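Local coordinates for protein interleukin-2 receptor subunit beta (Mus musculus, PDB 6DG5) that probably serves as the signalling beta subunit of the interleukin-2 receptor, binding the cytokine through its extracellular domains and also taking part in interleukin-15 responses, at residues L73-V83 with K95-D103. Sequence-based numbering, arbitrary orientation.
Sequences LTSVDLLDINV and KTCDFHPFD
Val83 and Lys95 form a hydrogen-bonded antiparallel pair: Val83 N gives to Lys95 O (2.8 Å), and Lys95 N returns a bond to Val83 O (3.1 Å). Two residues on, Ile81 N and O are likewise satisfied by Cys97 O and N. Leu79 N reaches Phe99 O in a weak bond (3.4 Å). Between the strong pairs, Thr96 OG1 donates to Asn82 OD1 (2.7 Å), tilted from the amide's carbonyl plane; with OG1 anti to the backbone N (chi1 177°), the hydroxyl lies alongside the amide. A leucine in place of Asn82 would probably leave that hydroxyl without its acceptor. On the same face, Asp80 OD2 and Asp98 OD1, like charges, come within 3.5 Å. Beyond the strands, Leu78 CD1 sits 3.6 Å from the His100 ring centroid in a CH-pi contact. Asp77 OD2 accepts from Thr74 N and OG1 on opposite faces of its plane and salt-bridges Arg42, while Asp77 OD1 hydrogen-bonds Ser39 OG. The contact joins the open end of the hairpin of strands 79-86 and 91-99 in the N-terminal domain: strand 33-39 flanks 79-86, Ile81 and Phe99 pack on strands 8-12 and 17-23, and Cys97 is disulfide-bonded to Cys5.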
loop_
_atom_site.group_PDB
_atom_site.type_symbol
_atom_site.label_atom_id
_atom_site.label_comp_id
_atom_site.label_asym_id
_atom_site.label_seq_id
_atom_site.Cartn_x
_atom_site.Cartn_y
_atom_site.Cartn_z
ATOM N N LEU B 73 -7.728 15.835 0.814
ATOM C CA LEU B 73 -7.062 16.000 -0.469
ATOM C C LEU B 73 -6.698 14.640 -1.047
ATOM O O LEU B 73 -6.616 13.638 -0.332
ATOM C CB LEU B 73 -5.801 16.861 -0.337
ATOM C CG LEU B 73 -5.998 18.307 0.111
ATOM C CD1 LEU B 73 -4.658 18.938 0.450
ATOM C CD2 LEU B 73 -6.706 19.108 -0.970
ATOM N N THR B 74 -6.468 14.620 -2.355
ATOM C CA THR B 74 -6.123 13.410 -3.087
ATOM C C THR B 74 -4.798 13.599 -3.819
ATOM O O THR B 74 -4.152 14.646 -3.735
ATOM C CB THR B 74 -7.226 13.026 -4.076
ATOM O OG1 THR B 74 -7.602 14.174 -4.848
ATOM C CG2 THR B 74 -8.432 12.501 -3.337
ATOM N N SER B 75 -4.403 12.554 -4.550
ATOM C CA SER B 75 -3.149 12.591 -5.288
ATOM C C SER B 75 -3.232 13.518 -6.492
ATOM O O SER B 75 -2.217 14.097 -6.898
ATOM C CB SER B 75 -2.772 11.180 -5.734
ATOM O OG SER B 75 -3.191 10.221 -4.778
ATOM N N VAL B 76 -4.424 13.669 -7.077
ATOM C CA VAL B 76 -4.594 14.504 -8.260
ATOM C C VAL B 76 -4.991 15.933 -7.916
ATOM O O VAL B 76 -5.176 16.752 -8.827
ATOM C CB VAL B 76 -5.635 13.877 -9.213
ATOM C CG1 VAL B 76 -5.338 12.399 -9.419
ATOM C CG2 VAL B 76 -7.037 14.068 -8.672
ATOM N N ASP B 77 -5.122 16.262 -6.634
ATOM C CA ASP B 77 -5.492 17.610 -6.231
ATOM C C ASP B 77 -4.343 18.582 -6.467
ATOM O O ASP B 77 -3.166 18.209 -6.467
ATOM C CB ASP B 77 -5.901 17.631 -4.758
ATOM C CG ASP B 77 -7.406 17.622 -4.567
ATOM O OD1 ASP B 77 -8.048 18.662 -4.816
ATOM O OD2 ASP B 77 -7.953 16.574 -4.167
ATOM N N LEU B 78 -4.702 19.846 -6.685
ATOM C CA LEU B 78 -3.723 20.914 -6.870
ATOM C C LEU B 78 -4.373 22.206 -6.401
ATOM O O LEU B 78 -5.297 22.703 -7.050
ATOM C CB LEU B 78 -3.285 21.020 -8.327
ATOM C CG LEU B 78 -2.467 22.261 -8.692
ATOM C CD1 LEU B 78 -1.097 22.215 -8.039
ATOM C CD2 LEU B 78 -2.345 22.411 -10.202
ATOM N N LEU B 79 -3.901 22.745 -5.280
ATOM C CA LEU B 79 -4.458 23.966 -4.719
ATOM C C LEU B 79 -3.456 25.106 -4.847
ATOM O O LEU B 79 -2.254 24.919 -4.637
ATOM C CB LEU B 79 -4.870 23.766 -3.256
ATOM C CG LEU B 79 -3.884 23.219 -2.225
ATOM C CD1 LEU B 79 -3.128 24.344 -1.567
ATOM C CD2 LEU B 79 -4.630 22.410 -1.184
ATOM N N ASP B 80 -3.963 26.283 -5.205
ATOM C CA ASP B 80 -3.135 27.468 -5.403
ATOM C C ASP B 80 -2.969 28.182 -4.067
ATOM O O ASP B 80 -3.944 28.684 -3.498
ATOM C CB ASP B 80 -3.763 28.394 -6.443
ATOM C CG ASP B 80 -3.972 27.711 -7.779
ATOM O OD1 ASP B 80 -4.599 26.631 -7.804
ATOM O OD2 ASP B 80 -3.519 28.258 -8.807
ATOM N N ILE B 81 -1.738 28.235 -3.572
ATOM C CA ILE B 81 -1.431 28.922 -2.324
ATOM C C ILE B 81 -0.978 30.339 -2.646
ATOM O O ILE B 81 -0.007 30.541 -3.384
ATOM C CB ILE B 81 -0.364 28.169 -1.519
ATOM C CG1 ILE B 81 -0.991 26.954 -0.844
ATOM C CG2 ILE B 81 0.244 29.076 -0.470
ATOM C CD1 ILE B 81 0.005 25.941 -0.355
ATOM N N ASN B 82 -1.689 31.319 -2.097
ATOM C CA ASN B 82 -1.390 32.728 -2.295
ATOM C C ASN B 82 -1.131 33.382 -0.946
ATOM O O ASN B 82 -1.840 33.114 0.029
ATOM C CB ASN B 82 -2.540 33.446 -3.009
ATOM C CG ASN B 82 -2.990 32.725 -4.263
ATOM O OD1 ASN B 82 -2.538 33.030 -5.365
ATOM N ND2 ASN B 82 -3.888 31.761 -4.099
ATOM N N VAL B 83 -0.113 34.234 -0.895
ATOM C CA VAL B 83 0.213 35.006 0.298
ATOM C C VAL B 83 -0.182 36.450 0.036
ATOM O O VAL B 83 0.329 37.083 -0.896
ATOM C CB VAL B 83 1.701 34.899 0.662
ATOM C CG1 VAL B 83 1.989 35.687 1.932
ATOM C CG2 VAL B 83 2.099 33.443 0.828
ATOM N N LYS B 95 2.738 36.642 -2.793
ATOM C CA LYS B 95 3.186 35.422 -3.449
ATOM C C LYS B 95 1.981 34.646 -3.959
ATOM O O LYS B 95 0.878 34.751 -3.415
ATOM C CB LYS B 95 4.012 34.536 -2.504
ATOM C CG LYS B 95 5.462 34.965 -2.341
ATOM C CD LYS B 95 6.245 33.930 -1.548
ATOM C CE LYS B 95 7.748 34.109 -1.707
ATOM N NZ LYS B 95 8.242 35.379 -1.109
ATOM N N THR B 96 2.205 33.867 -5.015
ATOM C CA THR B 96 1.192 32.969 -5.553
ATOM C C THR B 96 1.899 31.750 -6.126
ATOM O O THR B 96 2.875 31.891 -6.868
ATOM C CB THR B 96 0.330 33.663 -6.621
ATOM O OG1 THR B 96 -0.598 32.723 -7.178
ATOM C CG2 THR B 96 1.186 34.262 -7.739
ATOM N N CYS B 97 1.430 30.556 -5.760
ATOM C CA CYS B 97 2.139 29.350 -6.161
ATOM C C CYS B 97 1.204 28.152 -6.220
ATOM O O CYS B 97 0.145 28.122 -5.587
ATOM C CB CYS B 97 3.304 29.036 -5.219
ATOM S SG CYS B 97 3.434 30.077 -3.756
ATOM N N ASP B 98 1.632 27.159 -6.993
ATOM C CA ASP B 98 0.978 25.865 -7.065
ATOM C C ASP B 98 1.524 24.950 -5.979
ATOM O O ASP B 98 2.660 25.104 -5.521
ATOM C CB ASP B 98 1.185 25.227 -8.440
ATOM C CG ASP B 98 0.633 26.078 -9.566
ATOM O OD1 ASP B 98 -0.456 26.663 -9.393
ATOM O OD2 ASP B 98 1.292 26.170 -10.623
ATOM N N PHE B 99 0.702 23.989 -5.570
ATOM C CA PHE B 99 1.050 23.111 -4.459
ATOM C C PHE B 99 0.449 21.740 -4.712
ATOM O O PHE B 99 -0.777 21.601 -4.763
ATOM C CB PHE B 99 0.548 23.688 -3.133
ATOM C CG PHE B 99 0.717 22.764 -1.962
ATOM C CD1 PHE B 99 1.963 22.569 -1.389
ATOM C CD2 PHE B 99 -0.374 22.098 -1.424
ATOM C CE1 PHE B 99 2.120 21.719 -0.309
ATOM C CE2 PHE B 99 -0.223 21.249 -0.345
ATOM C CZ PHE B 99 1.025 21.060 0.214
ATOM N N HIS B 100 1.310 20.736 -4.871
ATOM C CA HIS B 100 0.865 19.361 -5.032
ATOM C C HIS B 100 0.959 18.661 -3.687
ATOM O O HIS B 100 2.074 18.460 -3.179
ATOM C CB HIS B 100 1.709 18.638 -6.077
ATOM C CG HIS B 100 1.570 19.209 -7.453
ATOM N ND1 HIS B 100 2.357 20.242 -7.916
ATOM C CD2 HIS B 100 0.722 18.902 -8.463
ATOM C CE1 HIS B 100 2.009 20.538 -9.155
ATOM N NE2 HIS B 100 1.019 19.739 -9.511
ATOM N N PRO B 101 -0.164 18.272 -3.078
ATOM C CA PRO B 101 -0.125 17.868 -1.663
ATOM C C PRO B 101 0.655 16.591 -1.405
ATOM O O PRO B 101 1.418 16.530 -0.433
ATOM C CB PRO B 101 -1.613 17.707 -1.310
ATOM C CG PRO B 101 -2.351 18.481 -2.361
ATOM C CD PRO B 101 -1.537 18.327 -3.602
ATOM N N PHE B 102 0.487 15.565 -2.232
ATOM C CA PHE B 102 1.157 14.298 -1.967
ATOM C C PHE B 102 2.602 14.273 -2.445
ATOM O O PHE B 102 3.267 13.242 -2.303
ATOM C CB PHE B 102 0.368 13.149 -2.595
ATOM C CG PHE B 102 -0.794 12.700 -1.761
ATOM C CD1 PHE B 102 -1.988 13.399 -1.781
ATOM C CD2 PHE B 102 -0.688 11.588 -0.945
ATOM C CE1 PHE B 102 -3.058 12.989 -1.010
ATOM C CE2 PHE B 102 -1.753 11.172 -0.173
ATOM C CZ PHE B 102 -2.940 11.876 -0.205
ATOM N N ASP B 103 3.097 15.376 -3.003
ATOM C CA ASP B 103 4.521 15.553 -3.248
ATOM C C ASP B 103 5.202 16.351 -2.144
ATOM O O ASP B 103 6.426 16.506 -2.173
ATOM C CB ASP B 103 4.749 16.240 -4.600
ATOM C CG ASP B 103 4.233 15.416 -5.766
ATOM O OD1 ASP B 103 4.259 14.171 -5.676
ATOM O OD2 ASP B 103 3.796 16.010 -6.773
#